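Long-range contacts in thrombomodulin (PDB 1DX5), which acts as an endothelial cell receptor and as the cofactor for thrombin activation of protein C, starting the activated protein C anticoagulant pathway: residues C12-Q17 / V27-F32; T22-V27 / E38-Q43; G31-P36 / Q43-Q48; A61-P66 / D73-T78; D79-E84 / C93-G98. One frame throughout, in Å; residues are numbered along the deposited sequence.

Contact 1 of 5, residues C12-Q17 / V27-F32; sequences CEYQCQ and VCAEGF
Tyr14 lies along the backbone from Val27 to Ala29, and the atoms from CB along the CD2 edge to OH meet successive parts of that run. CB starts beside the carbonyl of Val27, with Tyr14 CB 3.4 Å from Val27 O, and that oxygen sits at the edge of the ring. CG points anti to the backbone N (chi1 -168°), which carries the ring onward over the chain. Tyr14 CD2 reaches the peptide between Cys28 and Ala29, lying 3.4 Å from Ala29 N, and CE2 follows over Ala29 N and CA. CZ and OH end at the methyl group: Ala29 CB stands over one ring face in a CH-pi contact, 4.0 Å from the centroid of the Tyr14 ring. The small alanine lets the flat tyrosine come down close to the main chain.

Both segments belong to the fourth EGF-like domain, where strand 15-18 pairs antiparallel with 24-27 in a two-stranded sheet. Gln15 and Val27 form a hydrogen-bonded pair, Gln15 N giving to Val27 O at 3.2 Å and Val27 N to Gln15 O at 3.0 Å. A water accepts from Tyr14 N and donates to Val27 O, which is thus gripped by two donors. Beyond the pair, the extended chain of Gln17 crosses the valine at about a right angle, setting Gln17 OE1 3.5 Å from Val27 CG1. A branched valine suits a strand position and offers CG2 to the aliphatic CG and CG1 to the amide end of the glutamine. Disulfides Cys12-Cys26, Cys16-Cys7 and Cys28-Cys42 tie the segments into the domain.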
# COMPACT_ATOMS: atom_id res chain seq x y z
N CYS E 12 -21.43 31.38 -2.46
CA CYS E 12 -21.50 30.05 -1.86
C CYS E 12 -21.27 28.99 -2.92
O CYS E 12 -21.70 29.13 -4.06
CB CYS E 12 -22.86 29.82 -1.21
SG CYS E 12 -23.33 31.03 0.06
N GLU E 13 -20.62 27.90 -2.51
CA GLU E 13 -20.35 26.80 -3.41
C GLU E 13 -21.64 26.11 -3.85
O GLU E 13 -21.77 25.71 -5.02
CB GLU E 13 -19.47 25.76 -2.74
CG GLU E 13 -19.30 24.48 -3.55
CD GLU E 13 -18.62 23.31 -2.70
OE1 GLU E 13 -17.63 23.59 -2.01
OE2 GLU E 13 -19.12 22.17 -2.75
N TYR E 14 -22.55 25.92 -2.91
CA TYR E 14 -23.79 25.24 -3.23
C TYR E 14 -25.01 26.17 -3.24
O TYR E 14 -25.47 26.55 -4.31
CB TYR E 14 -23.98 24.02 -2.33
CG TYR E 14 -25.11 23.12 -2.80
CD1 TYR E 14 -24.99 22.35 -3.97
CD2 TYR E 14 -26.32 23.07 -2.10
CE1 TYR E 14 -26.06 21.56 -4.43
CE2 TYR E 14 -27.39 22.30 -2.56
CZ TYR E 14 -27.25 21.55 -3.72
OH TYR E 14 -28.30 20.77 -4.13
N GLN E 15 -25.52 26.54 -2.07
CA GLN E 15 -26.66 27.44 -1.97
C GLN E 15 -26.44 28.49 -0.91
O GLN E 15 -25.52 28.39 -0.09
CB GLN E 15 -27.95 26.69 -1.66
CG GLN E 15 -28.53 25.91 -2.85
CD GLN E 15 -29.80 25.02 -2.43
OE1 GLN E 15 -30.44 24.51 -3.36
NE2 GLN E 15 -30.09 24.86 -1.14
N CYS E 16 -27.34 29.47 -0.90
CA CYS E 16 -27.30 30.58 0.05
C CYS E 16 -28.69 30.77 0.62
O CYS E 16 -29.68 30.75 -0.12
CB CYS E 16 -26.88 31.88 -0.67
SG CYS E 16 -26.76 33.34 0.42
N GLN E 17 -28.78 30.92 1.94
CA GLN E 17 -30.04 31.15 2.61
C GLN E 17 -29.90 32.44 3.41
O GLN E 17 -28.97 32.60 4.20
CB GLN E 17 -30.38 29.99 3.57
CG GLN E 17 -30.80 28.72 2.88
CD GLN E 17 -31.14 27.54 3.93
OE1 GLN E 17 -30.66 27.67 5.05
NE2 GLN E 17 -31.87 26.51 3.54
N VAL E 27 -25.11 27.25 2.61
CA VAL E 27 -25.53 25.91 3.00
C VAL E 27 -25.21 24.89 1.92
O VAL E 27 -24.81 25.23 0.79
CB VAL E 27 -27.05 25.86 3.40
CG1 VAL E 27 -27.30 26.66 4.72
CG2 VAL E 27 -27.91 26.46 2.29
N CYS E 28 -25.42 23.62 2.27
CA CYS E 28 -25.13 22.54 1.37
C CYS E 28 -26.31 21.61 1.16
O CYS E 28 -27.37 21.80 1.75
CB CYS E 28 -23.93 21.76 1.91
SG CYS E 28 -22.52 22.84 2.28
N ALA E 29 -26.12 20.64 0.27
CA ALA E 29 -27.15 19.64 -0.02
C ALA E 29 -27.24 18.69 1.16
O ALA E 29 -26.32 18.64 1.98
CB ALA E 29 -26.79 18.87 -1.28
N GLU E 30 -28.33 17.95 1.24
CA GLU E 30 -28.51 16.99 2.32
C GLU E 30 -27.37 15.98 2.23
O GLU E 30 -26.95 15.62 1.13
CB GLU E 30 -29.88 16.31 2.22
CG GLU E 30 -30.12 15.61 0.90
N GLY E 31 -26.81 15.61 3.38
CA GLY E 31 -25.69 14.68 3.43
C GLY E 31 -24.35 15.41 3.39
O GLY E 31 -23.30 14.77 3.46
N PHE E 32 -24.40 16.75 3.29
CA PHE E 32 -23.22 17.62 3.24
C PHE E 32 -23.42 18.79 4.22
O PHE E 32 -24.56 19.20 4.51
CB PHE E 32 -23.02 18.24 1.84
CG PHE E 32 -22.61 17.26 0.78
CD1 PHE E 32 -23.55 16.41 0.19
CD2 PHE E 32 -21.28 17.20 0.35
CE1 PHE E 32 -23.17 15.52 -0.82
CE2 PHE E 32 -20.89 16.31 -0.66
CZ PHE E 32 -21.83 15.47 -1.24
O HOH W 1 -22.47 26.59 -0.12

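Contact 2 of 5, residues T22-V27 / E38-Q43; sequences TSYLCV and EPHRCQ
The backbones approach most closely at Cys26 and His40, whose CA atoms are 5.5 Å apart, where the strand 24-27 meets the type I beta turn Glu38 to Arg41. This is part of the disulfide-knit EGF-like fold of the fourth domain: Cys26 is bonded to Cys12, and Cys42, just after the turn, to Cys28. No direct backbone hydrogen bond crosses here; instead a water donates to both Cys26 O and Pro39 O and bridges the strand to the turn.

Tyr24 and His40 meet across the contact at about a right angle. The phenol oxygen arrives near the plane of the imidazole, at its edge, and Tyr24 OH and His40 NE2 share a hydrogen bond of 3.2 Å whose proton may sit on the phenol or on the imidazole. Tyrosine is long enough to span the gap, while histidine can serve as donor or acceptor. Within the turn, proline suits the first of its two central positions, and Arg41 N closes it by bonding to Glu38 O at 2.7 Å; the side chains of Arg41 and Glu38 add a long salt bridge.

Cys26 supplies the remaining contact: CB lies against the carbonyl oxygen of Pro39, and its sulfur stands over one face of the imidazole, offset toward the rim, in a sulfur-aromatic contact with Cys26 SG 3.3 Å from His40 CD2.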
# COMPACT_ATOMS: atom_id res chain seq x y z
N THR E 22 -29.16 41.96 5.75
CA THR E 22 -27.71 42.11 5.61
C THR E 22 -26.92 40.81 5.67
O THR E 22 -25.90 40.66 4.97
CB THR E 22 -27.14 43.10 6.68
OG1 THR E 22 -27.62 42.74 7.98
CG2 THR E 22 -27.56 44.53 6.36
N SER E 23 -27.38 39.84 6.46
CA SER E 23 -26.66 38.58 6.59
C SER E 23 -27.29 37.34 5.93
O SER E 23 -28.49 37.25 5.73
CB SER E 23 -26.32 38.30 8.05
OG SER E 23 -27.49 38.13 8.81
N TYR E 24 -26.43 36.38 5.61
CA TYR E 24 -26.85 35.16 4.96
C TYR E 24 -26.02 34.00 5.49
O TYR E 24 -25.13 34.16 6.32
CB TYR E 24 -26.64 35.25 3.45
CG TYR E 24 -25.19 35.41 3.06
CD1 TYR E 24 -24.40 34.29 2.78
CD2 TYR E 24 -24.59 36.67 3.02
CE1 TYR E 24 -23.05 34.42 2.47
CE2 TYR E 24 -23.23 36.81 2.71
CZ TYR E 24 -22.47 35.68 2.43
OH TYR E 24 -21.14 35.80 2.13
N LEU E 25 -26.25 32.83 4.91
CA LEU E 25 -25.53 31.67 5.32
C LEU E 25 -25.41 30.73 4.14
O LEU E 25 -26.40 30.45 3.44
CB LEU E 25 -26.26 31.03 6.50
CG LEU E 25 -25.58 30.06 7.46
CD1 LEU E 25 -25.44 28.76 6.78
CD2 LEU E 25 -24.22 30.60 7.93
N CYS E 26 -24.19 30.30 3.87
CA CYS E 26 -23.92 29.36 2.81
C CYS E 26 -24.27 27.98 3.35
O CYS E 26 -23.80 27.59 4.42
CB CYS E 26 -22.44 29.38 2.44
SG CYS E 26 -21.90 30.82 1.49
N VAL E 27 -25.11 27.25 2.61
CA VAL E 27 -25.53 25.91 3.00
C VAL E 27 -25.21 24.89 1.92
O VAL E 27 -24.81 25.23 0.79
CB VAL E 27 -27.05 25.86 3.40
CG1 VAL E 27 -27.30 26.66 4.72
CG2 VAL E 27 -27.91 26.46 2.29
N GLU E 38 -13.77 26.58 6.00
CA GLU E 38 -14.12 27.06 4.66
C GLU E 38 -15.65 27.08 4.58
O GLU E 38 -16.23 26.33 3.79
CB GLU E 38 -13.57 26.13 3.58
CG GLU E 38 -12.10 26.31 3.28
CD GLU E 38 -11.84 27.56 2.29
OE1 GLU E 38 -11.72 28.71 2.79
OE2 GLU E 38 -11.77 27.31 1.06
N PRO E 39 -16.31 27.96 5.36
CA PRO E 39 -17.78 28.11 5.43
C PRO E 39 -18.55 28.27 4.13
O PRO E 39 -19.74 27.96 4.08
CB PRO E 39 -17.97 29.29 6.38
CG PRO E 39 -16.68 30.04 6.26
CD PRO E 39 -15.65 28.98 6.19
N HIS E 40 -17.87 28.72 3.08
CA HIS E 40 -18.50 28.89 1.77
C HIS E 40 -18.42 27.59 0.98
O HIS E 40 -18.97 27.48 -0.12
CB HIS E 40 -17.82 30.02 0.99
CG HIS E 40 -18.29 31.39 1.38
ND1 HIS E 40 -17.99 31.97 2.59
CD2 HIS E 40 -19.02 32.31 0.70
CE1 HIS E 40 -18.52 33.18 2.65
NE2 HIS E 40 -19.15 33.41 1.51
N ARG E 41 -17.75 26.59 1.55
CA ARG E 41 -17.60 25.30 0.89
C ARG E 41 -18.31 24.16 1.63
O ARG E 41 -18.67 24.28 2.81
CB ARG E 41 -16.12 24.99 0.63
CG ARG E 41 -15.53 25.84 -0.51
CD ARG E 41 -14.06 25.53 -0.76
NE ARG E 41 -13.84 24.12 -1.11
CZ ARG E 41 -12.98 23.32 -0.49
NH1 ARG E 41 -12.23 23.77 0.51
NH2 ARG E 41 -12.88 22.05 -0.87
N CYS E 42 -18.49 23.05 0.91
CA CYS E 42 -19.17 21.87 1.40
C CYS E 42 -18.34 20.59 1.40
O CYS E 42 -17.50 20.37 0.52
CB CYS E 42 -20.40 21.61 0.55
SG CYS E 42 -21.55 23.01 0.49
N GLN E 43 -18.62 19.73 2.38
CA GLN E 43 -17.96 18.44 2.49
C GLN E 43 -18.98 17.46 3.04
O GLN E 43 -19.80 17.79 3.90
CB GLN E 43 -16.71 18.49 3.39
CG GLN E 43 -17.00 18.85 4.84
CD GLN E 43 -15.68 18.94 5.74
OE1 GLN E 43 -14.61 18.74 5.15
NE2 GLN E 43 -15.78 19.22 7.03
O HOH W 2 -21.68 28.33 6.22

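Contact 3 of 5, residues G31-P36 / Q43-Q48; sequences GFAPIP and QMFCNQ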
# COMPACT_ATOMS: atom_id res chain seq x y z
N GLY E 31 -26.81 15.61 3.38
CA GLY E 31 -25.69 14.68 3.43
C GLY E 31 -24.35 15.41 3.39
O GLY E 31 -23.30 14.77 3.46
N PHE E 32 -24.40 16.75 3.29
CA PHE E 32 -23.22 17.62 3.24
C PHE E 32 -23.42 18.79 4.22
O PHE E 32 -24.56 19.20 4.51
CB PHE E 32 -23.02 18.24 1.84
CG PHE E 32 -22.61 17.26 0.78
CD1 PHE E 32 -23.55 16.41 0.19
CD2 PHE E 32 -21.28 17.20 0.35
CE1 PHE E 32 -23.17 15.52 -0.82
CE2 PHE E 32 -20.89 16.31 -0.66
CZ PHE E 32 -21.83 15.47 -1.24
N ALA E 33 -22.31 19.35 4.67
CA ALA E 33 -22.40 20.48 5.58
C ALA E 33 -21.20 21.36 5.30
O ALA E 33 -20.19 20.89 4.80
CB ALA E 33 -22.42 20.00 7.06
N PRO E 34 -21.29 22.66 5.63
CA PRO E 34 -20.19 23.59 5.39
C PRO E 34 -18.88 23.16 6.07
O PRO E 34 -18.90 22.55 7.13
CB PRO E 34 -20.71 24.90 5.99
CG PRO E 34 -22.22 24.79 5.80
CD PRO E 34 -22.46 23.35 6.21
N ILE E 35 -17.75 23.41 5.42
CA ILE E 35 -16.46 23.08 6.00
C ILE E 35 -16.21 24.16 7.05
O ILE E 35 -16.31 25.34 6.75
CB ILE E 35 -15.33 23.11 4.94
CG1 ILE E 35 -15.73 22.22 3.76
CG2 ILE E 35 -14.03 22.61 5.55
CD1 ILE E 35 -14.67 22.04 2.70
N PRO E 36 -15.98 23.76 8.31
CA PRO E 36 -15.74 24.73 9.39
C PRO E 36 -14.73 25.83 9.05
O PRO E 36 -15.01 27.01 9.28
CB PRO E 36 -15.28 23.84 10.54
CG PRO E 36 -16.08 22.56 10.32
CD PRO E 36 -15.92 22.37 8.82
N GLN E 43 -18.62 19.73 2.38
CA GLN E 43 -17.96 18.44 2.49
C GLN E 43 -18.98 17.46 3.04
O GLN E 43 -19.80 17.79 3.90
CB GLN E 43 -16.71 18.49 3.39
CG GLN E 43 -17.00 18.85 4.84
CD GLN E 43 -15.68 18.94 5.74
OE1 GLN E 43 -14.61 18.74 5.15
NE2 GLN E 43 -15.78 19.22 7.03
N MET E 44 -18.92 16.24 2.52
CA MET E 44 -19.81 15.14 2.90
C MET E 44 -19.71 14.71 4.37
O MET E 44 -18.64 14.80 4.98
CB MET E 44 -19.45 13.94 2.01
CG MET E 44 -20.18 12.66 2.33
SD MET E 44 -19.40 11.22 1.59
CE MET E 44 -20.31 9.96 2.41
N PHE E 45 -20.82 14.23 4.91
CA PHE E 45 -20.86 13.70 6.26
C PHE E 45 -21.67 12.41 6.22
O PHE E 45 -22.35 12.14 5.23
CB PHE E 45 -21.43 14.72 7.29
CG PHE E 45 -22.94 14.94 7.20
CD1 PHE E 45 -23.84 13.98 7.67
CD2 PHE E 45 -23.45 16.14 6.71
CE1 PHE E 45 -25.22 14.21 7.64
CE2 PHE E 45 -24.82 16.38 6.68
CZ PHE E 45 -25.71 15.41 7.15
N CYS E 46 -21.51 11.56 7.23
CA CYS E 46 -22.27 10.32 7.31
C CYS E 46 -22.41 9.94 8.79
O CYS E 46 -21.46 10.07 9.55
CB CYS E 46 -21.57 9.18 6.54
SG CYS E 46 -22.55 7.64 6.37
N ASN E 47 -23.60 9.54 9.20
CA ASN E 47 -23.82 9.15 10.60
C ASN E 47 -24.38 7.74 10.70
O ASN E 47 -24.95 7.37 11.72
CB ASN E 47 -24.78 10.11 11.29
CG ASN E 47 -24.27 11.63 11.24
OD1 ASN E 47 -23.24 11.86 11.87
ND2 ASN E 47 -24.97 12.53 10.58
N GLN E 48 -24.15 6.94 9.66
CA GLN E 48 -24.64 5.56 9.59
C GLN E 48 -23.50 4.61 9.26
O GLN E 48 -22.35 5.01 9.23
CB GLN E 48 -25.69 5.45 8.49
CG GLN E 48 -26.88 6.35 8.68
CD GLN E 48 -27.86 6.26 7.43
OE1 GLN E 48 -28.18 7.34 6.93
NE2 GLN E 48 -28.22 5.07 6.95
O HOH W 3 -18.51 19.74 7.68
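Two torsions place the groups that clasp this hairpin: Phe45 CG sits between its backbone N and carbonyl carbon (chi1 73°), swinging the ring back over Gly31, and Gln43 CG takes the same position (chi1 63°), sending its extended chain across Ile35. Over one face of the Phe45 ring lies Gly31, whose CA makes a CH-pi contact 4.0 Å from the ring centroid. Glycine fits here because its backbone angles would jam a CB against the preceding carbonyl. Ala33 CB adds an apolar touch to Phe45 CD2 at 4.0 Å. Ile35 CG1 meets Gln43 CG at 3.8 Å, the two chains crossing near a right angle, and a water links Gln43 NE2 to Pro34 O.

Strands 32-35 and 42-44 are antiparallel. Ala33 and Gln43 form a hydrogen-bonded pair, joined both ways at 3.1 Å between Ala33 N and Gln43 O and between Gln43 N and Ala33 O, and Phe45 N reaches Gly31 O at 2.9 Å. In the non-hydrogen-bonded pair, Phe32 CE2 packs on Met44 CB at 3.8 Å. Backbone bonding continues past the strand to Phe45, consistent with the hairpin of the fourth domain running directly into the fifth, whose first residues it holds.

Contact 4 of 5, residues A61-P66 / D73-T78; sequences ASCECP and DGFICT
A disulfide joins the segments directly: Cys65 SG and Cys77 SG are 2.0 Å apart, with chi3 at -91°, close to the perpendicular twist a relaxed disulfide prefers. Both CB atoms point across the gap, and with each sulfur anti to its carbonyl carbon (chi1 -75° in Cys65, -65° in Cys77) the two sulfurs meet. Beside the bridge, Glu64 O is 3.4 Å from Cys77 SG, and the Pro66 ring comes alongside the same sulfur.

At the other end of the contact, the Phe75 ring edges up to 61-66 through CD1 and CE1. A second half-cystine meets it, with Cys63 SG 3.6 Å from Phe75 CD1, a sulfur-aromatic contact in which the sulfur approaches obliquely. Phe75 CE1 lies 3.9 Å from Ala61 CB. A large aromatic side chain can span both, whereas the small alanine allows its approach. Phe75 has a positive phi and pairs, together with Ile76, opposite Asp72 in a G1 beta bulge; Gly74 before it also has positive phi, which glycine readily adopts.

The next shell is the sheet of the fifth EGF-like domain. No hydrogen bond joins the two segments themselves, because strand 50-55 runs between 63-64 and 76-79 and pairs with both. Cys63 is bonded to Cys55 on that middle strand. Glu64 OE1 and Asp73 OD1 each hydrogen-bond a polar side chain of the neighbouring protein chain. The segments are therefore linked covalently and by apolar contact across an intervening strand, while Glu64, pointing away from 73-78, and Asp73 serve the protein interface.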
# COMPACT_ATOMS: atom_id res chain seq x y z
N ALA E 61 -14.05 7.70 -11.13
CA ALA E 61 -13.68 7.07 -9.87
C ALA E 61 -12.89 7.89 -8.84
O ALA E 61 -12.13 7.33 -8.06
CB ALA E 61 -12.96 5.73 -10.14
N SER E 62 -13.03 9.21 -8.85
CA SER E 62 -12.33 10.01 -7.85
C SER E 62 -13.37 10.34 -6.77
O SER E 62 -14.23 11.22 -6.95
CB SER E 62 -11.76 11.29 -8.45
OG SER E 62 -11.14 12.08 -7.44
N CYS E 63 -13.29 9.60 -5.67
CA CYS E 63 -14.24 9.75 -4.57
C CYS E 63 -13.65 10.17 -3.23
O CYS E 63 -12.50 9.87 -2.92
CB CYS E 63 -15.00 8.44 -4.41
SG CYS E 63 -15.79 7.85 -5.94
N GLU E 64 -14.50 10.82 -2.43
CA GLU E 64 -14.14 11.30 -1.09
C GLU E 64 -15.06 10.68 -0.05
O GLU E 64 -16.21 10.36 -0.32
CB GLU E 64 -14.31 12.83 -1.00
CG GLU E 64 -13.65 13.65 -2.09
CD GLU E 64 -12.04 13.59 -2.05
OE1 GLU E 64 -11.46 13.52 -0.95
OE2 GLU E 64 -11.43 13.63 -3.14
N CYS E 65 -14.54 10.51 1.16
CA CYS E 65 -15.31 9.96 2.27
C CYS E 65 -14.98 10.81 3.47
O CYS E 65 -13.87 11.34 3.55
CB CYS E 65 -14.89 8.52 2.60
SG CYS E 65 -15.48 7.27 1.45
N PRO E 66 -15.92 10.95 4.42
CA PRO E 66 -15.62 11.76 5.60
C PRO E 66 -14.62 11.02 6.49
O PRO E 66 -14.30 9.86 6.24
CB PRO E 66 -16.98 11.91 6.28
CG PRO E 66 -17.77 10.75 5.79
CD PRO E 66 -17.35 10.59 4.37
N ASP E 73 -17.05 -1.19 -1.78
CA ASP E 73 -17.71 -1.57 -3.03
C ASP E 73 -18.92 -0.72 -3.37
O ASP E 73 -19.70 -0.36 -2.50
CB ASP E 73 -18.15 -3.03 -2.97
CG ASP E 73 -16.95 -4.04 -3.18
OD1 ASP E 73 -16.01 -3.68 -3.92
OD2 ASP E 73 -16.98 -5.14 -2.61
N GLY E 74 -19.08 -0.45 -4.67
CA GLY E 74 -20.20 0.34 -5.13
C GLY E 74 -20.00 1.81 -4.82
O GLY E 74 -20.98 2.56 -4.75
N PHE E 75 -18.74 2.22 -4.64
CA PHE E 75 -18.39 3.60 -4.34
C PHE E 75 -19.17 4.12 -3.14
O PHE E 75 -19.80 5.19 -3.16
CB PHE E 75 -18.58 4.50 -5.57
CG PHE E 75 -17.77 4.08 -6.77
CD1 PHE E 75 -16.42 4.38 -6.84
CD2 PHE E 75 -18.35 3.37 -7.81
CE1 PHE E 75 -15.67 3.98 -7.94
CE2 PHE E 75 -17.61 2.97 -8.91
CZ PHE E 75 -16.26 3.28 -8.97
N ILE E 76 -19.11 3.34 -2.07
CA ILE E 76 -19.81 3.68 -0.84
C ILE E 76 -18.81 3.85 0.29
O ILE E 76 -17.84 3.12 0.37
CB ILE E 76 -20.81 2.58 -0.44
CG1 ILE E 76 -21.82 2.38 -1.57
CG2 ILE E 76 -21.58 2.98 0.80
CD1 ILE E 76 -22.72 1.19 -1.37
N CYS E 77 -19.05 4.83 1.14
CA CYS E 77 -18.19 5.08 2.28
C CYS E 77 -18.75 4.29 3.45
O CYS E 77 -19.90 4.49 3.84
CB CYS E 77 -18.19 6.57 2.61
SG CYS E 77 -17.48 7.62 1.32
N THR E 78 -17.94 3.41 4.01
CA THR E 78 -18.38 2.59 5.13
C THR E 78 -17.58 2.95 6.39
O THR E 78 -16.41 3.34 6.32
CB THR E 78 -18.27 1.08 4.79
OG1 THR E 78 -18.81 0.30 5.86
CG2 THR E 78 -16.84 0.68 4.57

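Contact 5 of 5, residues D79-E84 / C93-G98; sequences DIDECE and CHNLPG. With CA (calcium ion), chain N.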
# COMPACT_ATOMS: atom_id res chain seq x y z
N ASP E 79 -18.22 2.85 7.55
CA ASP E 79 -17.59 3.19 8.81
C ASP E 79 -16.44 2.27 9.21
O ASP E 79 -16.50 1.05 9.04
CB ASP E 79 -18.64 3.21 9.92
CG ASP E 79 -18.02 3.53 11.37
OD1 ASP E 79 -17.39 4.60 11.56
OD2 ASP E 79 -18.18 2.69 12.27
N ILE E 80 -15.36 2.88 9.69
CA ILE E 80 -14.21 2.14 10.19
C ILE E 80 -14.52 1.83 11.67
O ILE E 80 -14.82 2.73 12.45
CB ILE E 80 -12.92 2.97 10.12
CG1 ILE E 80 -12.59 3.31 8.67
CG2 ILE E 80 -11.74 2.18 10.73
CD1 ILE E 80 -11.40 4.26 8.50
N ASP E 81 -14.53 0.55 12.02
CA ASP E 81 -14.81 0.13 13.39
C ASP E 81 -13.45 0.11 14.11
O ASP E 81 -12.75 -0.89 14.10
CB ASP E 81 -15.50 -1.24 13.38
CG ASP E 81 -15.98 -1.71 14.83
OD1 ASP E 81 -15.51 -1.15 15.84
OD2 ASP E 81 -16.82 -2.64 14.91
N GLU E 82 -13.08 1.25 14.67
CA GLU E 82 -11.80 1.41 15.36
C GLU E 82 -11.63 0.49 16.56
O GLU E 82 -10.52 0.09 16.90
CB GLU E 82 -11.61 2.86 15.81
CG GLU E 82 -11.43 3.85 14.68
CD GLU E 82 -12.80 4.56 14.21
OE1 GLU E 82 -13.89 4.04 14.54
OE2 GLU E 82 -12.72 5.60 13.53
N CYS E 83 -12.75 0.13 17.19
CA CYS E 83 -12.69 -0.74 18.35
C CYS E 83 -12.35 -2.16 17.92
O CYS E 83 -11.41 -2.75 18.45
CB CYS E 83 -14.01 -0.68 19.12
SG CYS E 83 -14.51 1.00 19.57
N GLU E 84 -13.08 -2.68 16.94
CA GLU E 84 -12.83 -4.02 16.43
C GLU E 84 -11.47 -4.10 15.75
O GLU E 84 -10.80 -5.13 15.81
CB GLU E 84 -13.92 -4.44 15.44
CG GLU E 84 -13.71 -5.84 14.85
CD GLU E 84 -14.92 -6.34 13.92
OE1 GLU E 84 -14.95 -5.95 12.73
OE2 GLU E 84 -15.80 -7.11 14.41
N CYS E 93 -13.54 0.87 24.47
CA CYS E 93 -13.89 1.50 23.21
C CYS E 93 -15.32 1.25 22.73
O CYS E 93 -15.79 0.12 22.69
CB CYS E 93 -12.90 1.00 22.15
SG CYS E 93 -12.92 1.82 20.52
N HIS E 94 -15.99 2.33 22.33
CA HIS E 94 -17.33 2.26 21.78
C HIS E 94 -17.24 2.88 20.38
O HIS E 94 -16.80 4.02 20.21
CB HIS E 94 -18.33 3.05 22.64
CG HIS E 94 -18.46 2.55 24.05
ND1 HIS E 94 -18.66 1.22 24.35
CD2 HIS E 94 -18.42 3.21 25.23
CE1 HIS E 94 -18.75 1.08 25.67
NE2 HIS E 94 -18.61 2.27 26.22
N ASN E 95 -17.63 2.10 19.38
CA ASN E 95 -17.58 2.53 18.00
C ASN E 95 -18.71 3.52 17.70
O ASN E 95 -19.79 3.47 18.29
CB ASN E 95 -17.66 1.30 17.08
CG ASN E 95 -17.42 1.66 15.54
OD1 ASN E 95 -16.62 2.58 15.31
ND2 ASN E 95 -18.08 1.00 14.61
N LEU E 96 -18.42 4.47 16.81
CA LEU E 96 -19.39 5.47 16.41
C LEU E 96 -19.32 5.60 14.90
O LEU E 96 -18.33 5.17 14.27
CB LEU E 96 -19.06 6.83 17.04
CG LEU E 96 -19.42 7.11 18.50
CD1 LEU E 96 -18.61 8.29 19.02
CD2 LEU E 96 -20.89 7.41 18.58
N PRO E 97 -20.38 6.14 14.28
CA PRO E 97 -20.33 6.30 12.83
C PRO E 97 -19.46 7.52 12.56
O PRO E 97 -19.86 8.65 12.86
CB PRO E 97 -21.79 6.59 12.46
CG PRO E 97 -22.58 6.08 13.65
CD PRO E 97 -21.72 6.46 14.80
N GLY E 98 -18.24 7.30 12.07
CA GLY E 98 -17.35 8.42 11.78
C GLY E 98 -16.20 8.63 12.74
O GLY E 98 -15.23 9.29 12.41
CA CA N . -16.20 4.26 13.62
O HOH W 4 -19.39 -1.08 15.58
O HOH W 5 -15.03 5.97 12.35
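Asp79 and Asn95 come from opposite directions and meet at the calcium ion, the tight part of this contact. The carboxylate of Asp79 binds the metal through OD1 at 2.4 Å, with OD2 farther off at 2.9 Å. Ile80 O, Glu82 OE1, Asn95 OD1 and Leu96 O join it, and Thr99 O and a water complete the site; the acidic and amide side chains suit a cation that prefers oxygen. Hydrogen bonds fix the carboxylate: Gly98 N, from the second shell, gives an almost straight bond to Asp79 OD1 (179°), from above its plane, and Asn95 ND2 reaches Asp79 OD2 at 2.9 Å. Equally close, the Asp81 carboxylate stacks on the Asn95 amide, the planes 4° apart, with Asp81 OD1 3.4 Å from Asn95 CG. As N-cap, Asp81 OD1 receives Glu84 N.

The looser side is held by water, which accepts from Asn95 ND2 and gives only a weak bond to Asp81 OD2.

The disulfide of Cys83 and Cys93 joins helix 82-85 to strand 92-95. Segment 79-84 follows directly from strand 76-79 of the fifth domain's sheet, and Asp79 and Pro97 pack on Tyr69 of strand 69-72.

Overall arrangement
The five contacts follow the chain through three EGF-like domains in a row. Contacts 1 and 2 lie in the fourth, their centres about 7 Å apart; they interleave along the sequence, share Val27 and the sheet of strands 15-18 and 24-27, and are tied by two disulfides. Contact 3 shares Gln43 and strand 42-44 with contact 2 and carries the chain into the fifth domain. There it touches contact 4, about 14 Å away between centres, through Met44 on Pro66 and Cys77. Contact 5, the calcium site of the sixth domain, adjoins contact 4 in sequence and also packs against contact 3. Contacts 1 and 5 are about 28 Å apart between centres, so small disulfide-bonded modules build an elongated fragment.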